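Local structure of packaging protein UL32 (6XF9) at residues F265-P268 and D272-Q275; C299-A304 and P349-L354; E307-L312 and K378-D383. The protein probably helps new herpesvirus capsids reach nuclear replication compartments for cleavage and packaging of viral DNA, and forms a zinc-binding pentameric ring. All coordinates share one frame; numbering follows the deposited sequence.

Interaction 1 of 3, residues F265-P268 and D272-Q275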
loop_
_atom_site.group_PDB
_atom_site.type_symbol
_atom_site.label_atom_id
_atom_site.label_comp_id
_atom_site.label_asym_id
_atom_site.label_seq_id
_atom_site.Cartn_x
_atom_site.Cartn_y
_atom_site.Cartn_z
ATOM N N PHE D 265 11.237 -54.978 -10.103
ATOM C CA PHE D 265 11.383 -54.388 -8.787
ATOM C C PHE D 265 10.282 -54.849 -7.848
ATOM O O PHE D 265 9.097 -54.770 -8.190
ATOM C CB PHE D 265 11.353 -52.865 -8.959
ATOM C CG PHE D 265 11.243 -52.097 -7.693
ATOM C CD1 PHE D 265 12.214 -52.212 -6.715
ATOM C CD2 PHE D 265 10.197 -51.208 -7.506
ATOM C CE1 PHE D 265 12.131 -51.478 -5.550
ATOM C CE2 PHE D 265 10.104 -50.466 -6.348
ATOM C CZ PHE D 265 11.076 -50.598 -5.362
ATOM N N SER D 266 10.688 -55.286 -6.651
ATOM C CA SER D 266 9.777 -55.683 -5.581
ATOM C C SER D 266 9.939 -54.709 -4.417
ATOM O O SER D 266 11.029 -54.645 -3.817
ATOM C CB SER D 266 10.051 -57.118 -5.119
ATOM O OG SER D 266 11.374 -57.244 -4.627
ATOM N N PRO D 267 8.901 -53.962 -4.038
ATOM C CA PRO D 267 9.057 -52.945 -2.979
ATOM C C PRO D 267 9.025 -53.569 -1.597
ATOM O O PRO D 267 8.273 -54.526 -1.342
ATOM C CB PRO D 267 7.845 -52.021 -3.187
ATOM C CG PRO D 267 6.827 -52.876 -3.856
ATOM C CD PRO D 267 7.591 -53.878 -4.708
ATOM N N PRO D 268 9.766 -52.997 -0.657
ATOM C CA PRO D 268 9.697 -53.462 0.731
ATOM C C PRO D 268 8.346 -53.164 1.373
ATOM O O PRO D 268 7.556 -52.335 0.914
ATOM C CB PRO D 268 10.814 -52.677 1.430
ATOM C CG PRO D 268 11.070 -51.483 0.548
ATOM C CD PRO D 268 10.754 -51.920 -0.853
ATOM N N ASP D 272 5.361 -46.815 1.096
ATOM C CA ASP D 272 4.155 -46.276 0.463
ATOM C C ASP D 272 4.173 -46.738 -0.985
ATOM O O ASP D 272 4.766 -46.105 -1.856
ATOM C CB ASP D 272 4.128 -44.753 0.591
ATOM C CG ASP D 272 2.831 -44.126 0.080
ATOM O OD1 ASP D 272 2.202 -44.664 -0.857
ATOM O OD2 ASP D 272 2.429 -43.084 0.630
ATOM N N THR D 273 3.543 -47.889 -1.232
ATOM C CA THR D 273 3.465 -48.491 -2.557
ATOM C C THR D 273 2.339 -47.926 -3.439
ATOM O O THR D 273 1.957 -48.594 -4.410
ATOM C CB THR D 273 3.311 -50.011 -2.424
ATOM O OG1 THR D 273 2.047 -50.331 -1.818
ATOM C CG2 THR D 273 4.428 -50.557 -1.544
ATOM N N SER D 274 1.796 -46.737 -3.159
ATOM C CA SER D 274 0.850 -46.102 -4.072
ATOM C C SER D 274 1.441 -44.906 -4.810
ATOM O O SER D 274 0.795 -44.374 -5.725
ATOM C CB SER D 274 -0.410 -45.658 -3.331
ATOM O OG SER D 274 -0.086 -44.597 -2.459
ATOM N N GLN D 275 2.647 -44.479 -4.440
ATOM C CA GLN D 275 3.285 -43.281 -4.962
ATOM C C GLN D 275 4.567 -43.583 -5.719
ATOM O O GLN D 275 5.230 -42.646 -6.169
ATOM C CB GLN D 275 3.616 -42.316 -3.816
ATOM C CG GLN D 275 2.455 -41.521 -3.268
ATOM C CD GLN D 275 2.892 -40.561 -2.183
ATOM O OE1 GLN D 275 3.365 -39.461 -2.460
ATOM N NE2 GLN D 275 2.741 -40.973 -0.944
#

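Interaction 2 of 3, residues C299-A304 and P349-L354. With ZN (zinc ion), chain P.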
loop_
_atom_site.group_PDB
_atom_site.type_symbol
_atom_site.label_atom_id
_atom_site.label_comp_id
_atom_site.label_asym_id
_atom_site.label_seq_id
_atom_site.Cartn_x
_atom_site.Cartn_y
_atom_site.Cartn_z
ATOM N N CYS D 299 5.709 -36.874 -20.075
ATOM C CA CYS D 299 7.098 -36.465 -19.896
ATOM C C CYS D 299 8.010 -37.668 -19.733
ATOM O O CYS D 299 9.173 -37.614 -20.141
ATOM C CB CYS D 299 7.245 -35.530 -18.691
ATOM S SG CYS D 299 6.696 -33.809 -18.971
ATOM N N GLU D 300 7.530 -38.738 -19.093
ATOM C CA GLU D 300 8.305 -39.975 -19.079
ATOM C C GLU D 300 8.538 -40.450 -20.505
ATOM O O GLU D 300 9.664 -40.786 -20.881
ATOM C CB GLU D 300 7.572 -41.052 -18.276
ATOM C CG GLU D 300 7.183 -40.626 -16.873
ATOM C CD GLU D 300 8.354 -40.208 -16.026
ATOM O OE1 GLU D 300 9.409 -40.842 -16.150
ATOM O OE2 GLU D 300 8.237 -39.216 -15.266
ATOM N N CYS D 301 7.497 -40.402 -21.339
ATOM C CA CYS D 301 7.634 -40.847 -22.717
ATOM C C CYS D 301 8.662 -40.029 -23.467
ATOM O O CYS D 301 9.343 -40.551 -24.355
ATOM C CB CYS D 301 6.289 -40.778 -23.429
ATOM S SG CYS D 301 5.152 -42.003 -22.773
ATOM N N LEU D 302 8.742 -38.731 -23.182
ATOM C CA LEU D 302 9.732 -37.901 -23.857
ATOM C C LEU D 302 11.136 -38.444 -23.652
ATOM O O LEU D 302 11.965 -38.389 -24.563
ATOM C CB LEU D 302 9.642 -36.455 -23.376
ATOM C CG LEU D 302 8.384 -35.695 -23.812
ATOM C CD1 LEU D 302 8.497 -34.263 -23.371
ATOM C CD2 LEU D 302 8.207 -35.738 -25.315
ATOM N N ALA D 303 11.421 -38.981 -22.475
ATOM C CA ALA D 303 12.743 -39.513 -22.182
ATOM C C ALA D 303 12.858 -41.016 -22.388
ATOM O O ALA D 303 13.977 -41.533 -22.482
ATOM C CB ALA D 303 13.125 -39.206 -20.732
ATOM N N ALA D 304 11.741 -41.726 -22.475
ATOM C CA ALA D 304 11.760 -43.175 -22.465
ATOM C C ALA D 304 11.534 -43.791 -23.838
ATOM O O ALA D 304 11.768 -44.995 -23.999
ATOM C CB ALA D 304 10.682 -43.695 -21.509
ATOM N N PRO D 349 3.162 -49.533 -31.275
ATOM C CA PRO D 349 1.797 -49.488 -30.731
ATOM C C PRO D 349 1.728 -49.339 -29.216
ATOM O O PRO D 349 0.655 -49.011 -28.707
ATOM C CB PRO D 349 1.195 -50.816 -31.197
ATOM C CG PRO D 349 2.367 -51.727 -31.315
ATOM C CD PRO D 349 3.528 -50.878 -31.749
ATOM N N LEU D 350 2.796 -49.618 -28.464
ATOM C CA LEU D 350 2.733 -49.387 -27.019
ATOM C C LEU D 350 2.663 -47.892 -26.712
ATOM O O LEU D 350 1.756 -47.433 -26.006
ATOM C CB LEU D 350 3.932 -50.022 -26.309
ATOM C CG LEU D 350 3.903 -49.875 -24.787
ATOM C CD1 LEU D 350 2.672 -50.536 -24.197
ATOM C CD2 LEU D 350 5.154 -50.422 -24.143
ATOM N N LEU D 351 3.592 -47.110 -27.267
ATOM C CA LEU D 351 3.549 -45.669 -27.064
ATOM C C LEU D 351 2.217 -45.108 -27.511
ATOM O O LEU D 351 1.588 -44.327 -26.789
ATOM C CB LEU D 351 4.669 -44.997 -27.851
ATOM C CG LEU D 351 4.660 -43.475 -27.816
ATOM C CD1 LEU D 351 4.922 -43.008 -26.394
ATOM C CD2 LEU D 351 5.696 -42.930 -28.776
ATOM N N ARG D 352 1.739 -45.556 -28.668
ATOM C CA ARG D 352 0.464 -45.085 -29.191
ATOM C C ARG D 352 -0.673 -45.378 -28.224
ATOM O O ARG D 352 -1.507 -44.509 -27.949
ATOM C CB ARG D 352 0.247 -45.715 -30.557
ATOM C CG ARG D 352 -0.976 -45.345 -31.314
ATOM C CD ARG D 352 -0.910 -46.193 -32.556
ATOM N NE ARG D 352 -2.110 -46.160 -33.367
ATOM C CZ ARG D 352 -2.089 -46.125 -34.696
ATOM N NH1 ARG D 352 -3.228 -46.112 -35.391
ATOM N NH2 ARG D 352 -0.918 -46.080 -35.330
ATOM N N GLU D 353 -0.724 -46.597 -27.687
ATOM C CA GLU D 353 -1.802 -46.942 -26.762
ATOM C C GLU D 353 -1.679 -46.210 -25.429
ATOM O O GLU D 353 -2.697 -45.907 -24.802
ATOM C CB GLU D 353 -1.868 -48.456 -26.571
ATOM C CG GLU D 353 -2.969 -48.908 -25.633
ATOM C CD GLU D 353 -3.163 -50.406 -25.659
ATOM O OE1 GLU D 353 -2.335 -51.089 -26.316
ATOM O OE2 GLU D 353 -4.120 -50.896 -25.007
ATOM N N LEU D 354 -0.458 -45.950 -24.960
ATOM C CA LEU D 354 -0.294 -45.201 -23.716
ATOM C C LEU D 354 -0.835 -43.783 -23.873
ATOM O O LEU D 354 -1.607 -43.307 -23.032
ATOM C CB LEU D 354 1.176 -45.188 -23.294
ATOM C CG LEU D 354 1.537 -44.749 -21.877
ATOM C CD1 LEU D 354 2.948 -45.220 -21.576
ATOM C CD2 LEU D 354 1.439 -43.226 -21.681
HETATM ZN ZN ZN P . 4.388 -33.548 -19.106
#

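Interaction 3 of 3, residues E307-L312 and K378-D383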
loop_
_atom_site.group_PDB
_atom_site.type_symbol
_atom_site.label_atom_id
_atom_site.label_comp_id
_atom_site.label_asym_id
_atom_site.label_seq_id
_atom_site.Cartn_x
_atom_site.Cartn_y
_atom_site.Cartn_z
ATOM N N GLU D 307 10.069 -41.958 -30.336
ATOM C CA GLU D 307 9.194 -41.137 -31.166
ATOM C C GLU D 307 8.187 -40.315 -30.370
ATOM O O GLU D 307 7.306 -39.696 -30.973
ATOM C CB GLU D 307 8.510 -42.007 -32.218
ATOM C CG GLU D 307 8.202 -43.375 -31.706
ATOM C CD GLU D 307 7.774 -44.360 -32.789
ATOM O OE1 GLU D 307 7.345 -43.919 -33.878
ATOM O OE2 GLU D 307 7.884 -45.588 -32.539
ATOM N N ALA D 308 8.322 -40.247 -29.035
ATOM C CA ALA D 308 7.386 -39.429 -28.262
ATOM C C ALA D 308 7.560 -37.944 -28.565
ATOM O O ALA D 308 6.546 -37.275 -28.843
ATOM C CB ALA D 308 7.531 -39.725 -26.764
ATOM N N PRO D 309 8.779 -37.370 -28.571
ATOM C CA PRO D 309 8.901 -35.933 -28.878
ATOM C C PRO D 309 8.203 -35.506 -30.154
ATOM O O PRO D 309 7.417 -34.546 -30.156
ATOM C CB PRO D 309 10.417 -35.742 -28.953
ATOM C CG PRO D 309 10.943 -36.687 -27.956
ATOM C CD PRO D 309 10.063 -37.911 -28.066
ATOM N N LYS D 310 8.471 -36.198 -31.254
ATOM C CA LYS D 310 7.865 -35.779 -32.501
ATOM C C LYS D 310 6.388 -36.146 -32.550
ATOM O O LYS D 310 5.593 -35.413 -33.155
ATOM C CB LYS D 310 8.609 -36.412 -33.667
ATOM C CG LYS D 310 8.613 -35.554 -34.904
ATOM C CD LYS D 310 8.780 -36.385 -36.171
ATOM C CE LYS D 310 7.921 -35.825 -37.314
ATOM N NZ LYS D 310 8.462 -34.540 -37.882
ATOM N N ALA D 311 6.000 -37.255 -31.896
ATOM C CA ALA D 311 4.595 -37.674 -31.891
ATOM C C ALA D 311 3.705 -36.657 -31.201
ATOM O O ALA D 311 2.640 -36.293 -31.711
ATOM C CB ALA D 311 4.443 -39.022 -31.196
ATOM N N LEU D 312 4.153 -36.159 -30.051
ATOM C CA LEU D 312 3.354 -35.209 -29.301
ATOM C C LEU D 312 3.305 -33.871 -30.015
ATOM O O LEU D 312 2.251 -33.229 -30.049
ATOM C CB LEU D 312 3.926 -35.094 -27.900
ATOM C CG LEU D 312 3.756 -36.448 -27.211
ATOM C CD1 LEU D 312 4.569 -36.507 -25.910
ATOM C CD2 LEU D 312 2.270 -36.783 -26.966
ATOM N N LYS D 378 11.012 -28.689 -24.705
ATOM C CA LYS D 378 11.958 -27.813 -25.400
ATOM C C LYS D 378 13.388 -28.294 -25.290
ATOM O O LYS D 378 14.190 -28.026 -26.179
ATOM C CB LYS D 378 11.896 -26.381 -24.859
ATOM C CG LYS D 378 10.717 -25.540 -25.310
ATOM C CD LYS D 378 10.877 -25.270 -26.793
ATOM C CE LYS D 378 9.987 -24.148 -27.285
ATOM N NZ LYS D 378 10.248 -23.837 -28.743
ATOM N N VAL D 379 13.716 -29.015 -24.232
ATOM C CA VAL D 379 15.094 -29.390 -23.951
ATOM C C VAL D 379 15.488 -30.703 -24.622
ATOM O O VAL D 379 16.659 -30.893 -24.960
ATOM C CB VAL D 379 15.256 -29.469 -22.421
ATOM C CG1 VAL D 379 16.607 -29.965 -22.044
ATOM C CG2 VAL D 379 15.004 -28.108 -21.777
ATOM N N VAL D 380 14.524 -31.600 -24.854
ATOM C CA VAL D 380 14.798 -32.971 -25.274
ATOM C C VAL D 380 15.247 -33.041 -26.730
ATOM O O VAL D 380 14.742 -32.313 -27.599
ATOM C CB VAL D 380 13.532 -33.812 -25.052
ATOM C CG1 VAL D 380 12.419 -33.301 -25.958
ATOM C CG2 VAL D 380 13.811 -35.271 -25.272
ATOM N N SER D 381 16.189 -33.948 -27.008
ATOM C CA SER D 381 16.569 -34.342 -28.369
ATOM C C SER D 381 16.477 -35.861 -28.463
ATOM O O SER D 381 17.307 -36.566 -27.876
ATOM C CB SER D 381 17.970 -33.872 -28.717
ATOM O OG SER D 381 18.413 -34.530 -29.890
ATOM N N GLU D 382 15.433 -36.364 -29.138
ATOM C CA GLU D 382 15.260 -37.809 -29.308
ATOM C C GLU D 382 16.390 -38.432 -30.113
ATOM O O GLU D 382 16.618 -39.643 -30.008
ATOM C CB GLU D 382 13.918 -38.130 -29.972
ATOM C CG GLU D 382 13.689 -37.555 -31.364
ATOM C CD GLU D 382 13.369 -36.082 -31.369
ATOM O OE1 GLU D 382 12.801 -35.609 -32.385
ATOM O OE2 GLU D 382 13.662 -35.392 -30.357
ATOM N N ASP D 383 17.066 -37.638 -30.948
ATOM C CA ASP D 383 18.201 -38.141 -31.709
ATOM C C ASP D 383 19.376 -38.461 -30.792
ATOM O O ASP D 383 19.921 -39.564 -30.846
ATOM C CB ASP D 383 18.599 -37.117 -32.760
ATOM C CG ASP D 383 17.450 -36.768 -33.681
ATOM O OD1 ASP D 383 16.711 -37.690 -34.091
ATOM O OD2 ASP D 383 17.268 -35.572 -33.988
#

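Interaction 1 of 3, residues F265-P268 and D272-Q275
Pro-267 and Thr-273 form a small apolar contact at the surface, where the loop before the short strand 271-272 comes back beside the turn that follows it. Only 71 Å² is buried between 265-268 and 272-275, and no hydrogen bond crosses. The threonine offers its methyl: CG2 of Thr-273 sits 4.1 Å from CG of Pro-267 and equally close to CB, so the methyl faces the CB-CG bond of the ring, with the two side chains about perpendicular. OG1 of Thr-273 lies between the backbone N and the carbonyl carbon (chi1 66°), which leaves CG2 beside the N and pointed at the proline. A looser approach comes from the backbone, where O of Pro-268 is 4.4 Å from CG2 of Thr-273. In 272-275 the chain is shaped by Asp-272, whose OD1 accepts from N of Ser-274 at 3.1 Å in an Asx turn, and also meets OG of the same serine at 2.8 Å through its syn lone pair. The other carboxylate oxygen, OD2 of Asp-272, takes NE2 of Gln-275 at 2.7 Å from well above the carboxylate plane, in line with the amide's own plane. Thus both oxygens of Asp-272 are tied to the residues that follow Thr-273. In 265-268, N of Pro-267 lies over the centre of the Phe-265 ring. That ring packs on Leu-21 and Ala-22 of helix 14-22, both prolines rest on Leu-25, and Asp-272 pairs through its backbone with Leu-26 of strand 26-27.

Interaction 2 of 3, residues C299-A304 and P349-L354
A single residue, Cys-301, makes every close approach from helix 297-304 to the 349-354 segment, although it lies just two residues beyond a zinc ligand and is not itself among the four that bind the metal. SG of Cys-301 reaches CD1 of Leu-351 at 3.8 Å. The same methyl is 4.0 Å from CB of Cys-301, so it packs against the flank of the CB-SG bond. Leu-354, one turn further along its helix, presents a forked end: both of its methyls, CD1 and CD2, stand 4.1 Å from SG of Cys-301. Each leucine holds CG anti to its own backbone N (chi1 175° in Leu-351), and together they meet the sulfur from directions roughly at right angles, in a buried, purely apolar meeting of two helices. The contact adjoins a zinc site of three cysteines and one histidine, whose CxxC pair is Cys-296 and Cys-299. SG of Cys-299 binds the zinc ion at 2.3 Å, and His-366 and Cys-373 complete the site; the side chain of His-366 is about 7 Å from that of Cys-301. Between the two cysteines of the segment, Glu-300 buries its carboxylate against the start of helix 89-106, OE1 accepting from N of Thr-90 and OE2 from N of Trp-89. On the other helix, Leu-350 and Leu-354 both pack on Leu-225 of helix 225-235.

Interaction 3 of 3, residues E307-L312 and K378-D383
The first turn of helix 308-321 packs against the short link between helices 371-379 and 382-386, with Pro-309 facing both Val-380 and Glu-382. Each side of the contact holds a helix start: Glu-307 stands at the N-cap of one, and Ser-381 caps the other by accepting N of Val-384 on its OG. Proline suits the first turn of a helix, because the backbone NH it lacks is not needed there for helical bonding. The pyrrolidine ring of Pro-309 uses two carbons. Its CB lies 3.6 Å from OE2 of Glu-382 and 3.8 Å from CD of that residue, while its CG is 3.9 Å from CB of Glu-382, and the two side chains lie alongside, running opposite ways. The glutamate folds back to do this: CG sits between the backbone N and the carbonyl carbon (chi1 61°) and a bend at chi2 (-76°) turns the carboxylate along the proline. No hydrogen bond crosses, and Lys-310 makes no salt bridge with Glu-382: its CB is 4.5 Å from OE1, and the chain beyond leads away. At the N-cap, OE2 of Glu-307 is hydrogen-bonded to OG of Ser-347 and N of Asp-348, which ties the helix start to the loop before helix 349-357. Val-380, the residue just after helix 371-379, adds an apolar side and also packs on Pro-86. Here both branches of the valine, CG1 and CG2 of Val-380, come equally near CG of Pro-309, at 4.2 Å.

Interactions 2 and 3 share one patch of the fold, their centres about 11 Å apart and their segments alternating along the chain. Helices 297-304 and 308-321 are consecutive, and Leu-302 joins the two contacts: its CD2 is 3.6 Å from CA of Pro-309, and its O is 3.7 Å from CG2 of Val-380. Both lie close to the zinc site of Cys-296, Cys-299, His-366 and Cys-373. Interaction 2 contains one of these ligands, and in interaction 3 the side chain of Val-380 is about 11 Å from a bound zinc. Interaction 1 stands apart at the surface, its centre about 22 Å from that of interaction 2 and about 30 Å from that of interaction 3.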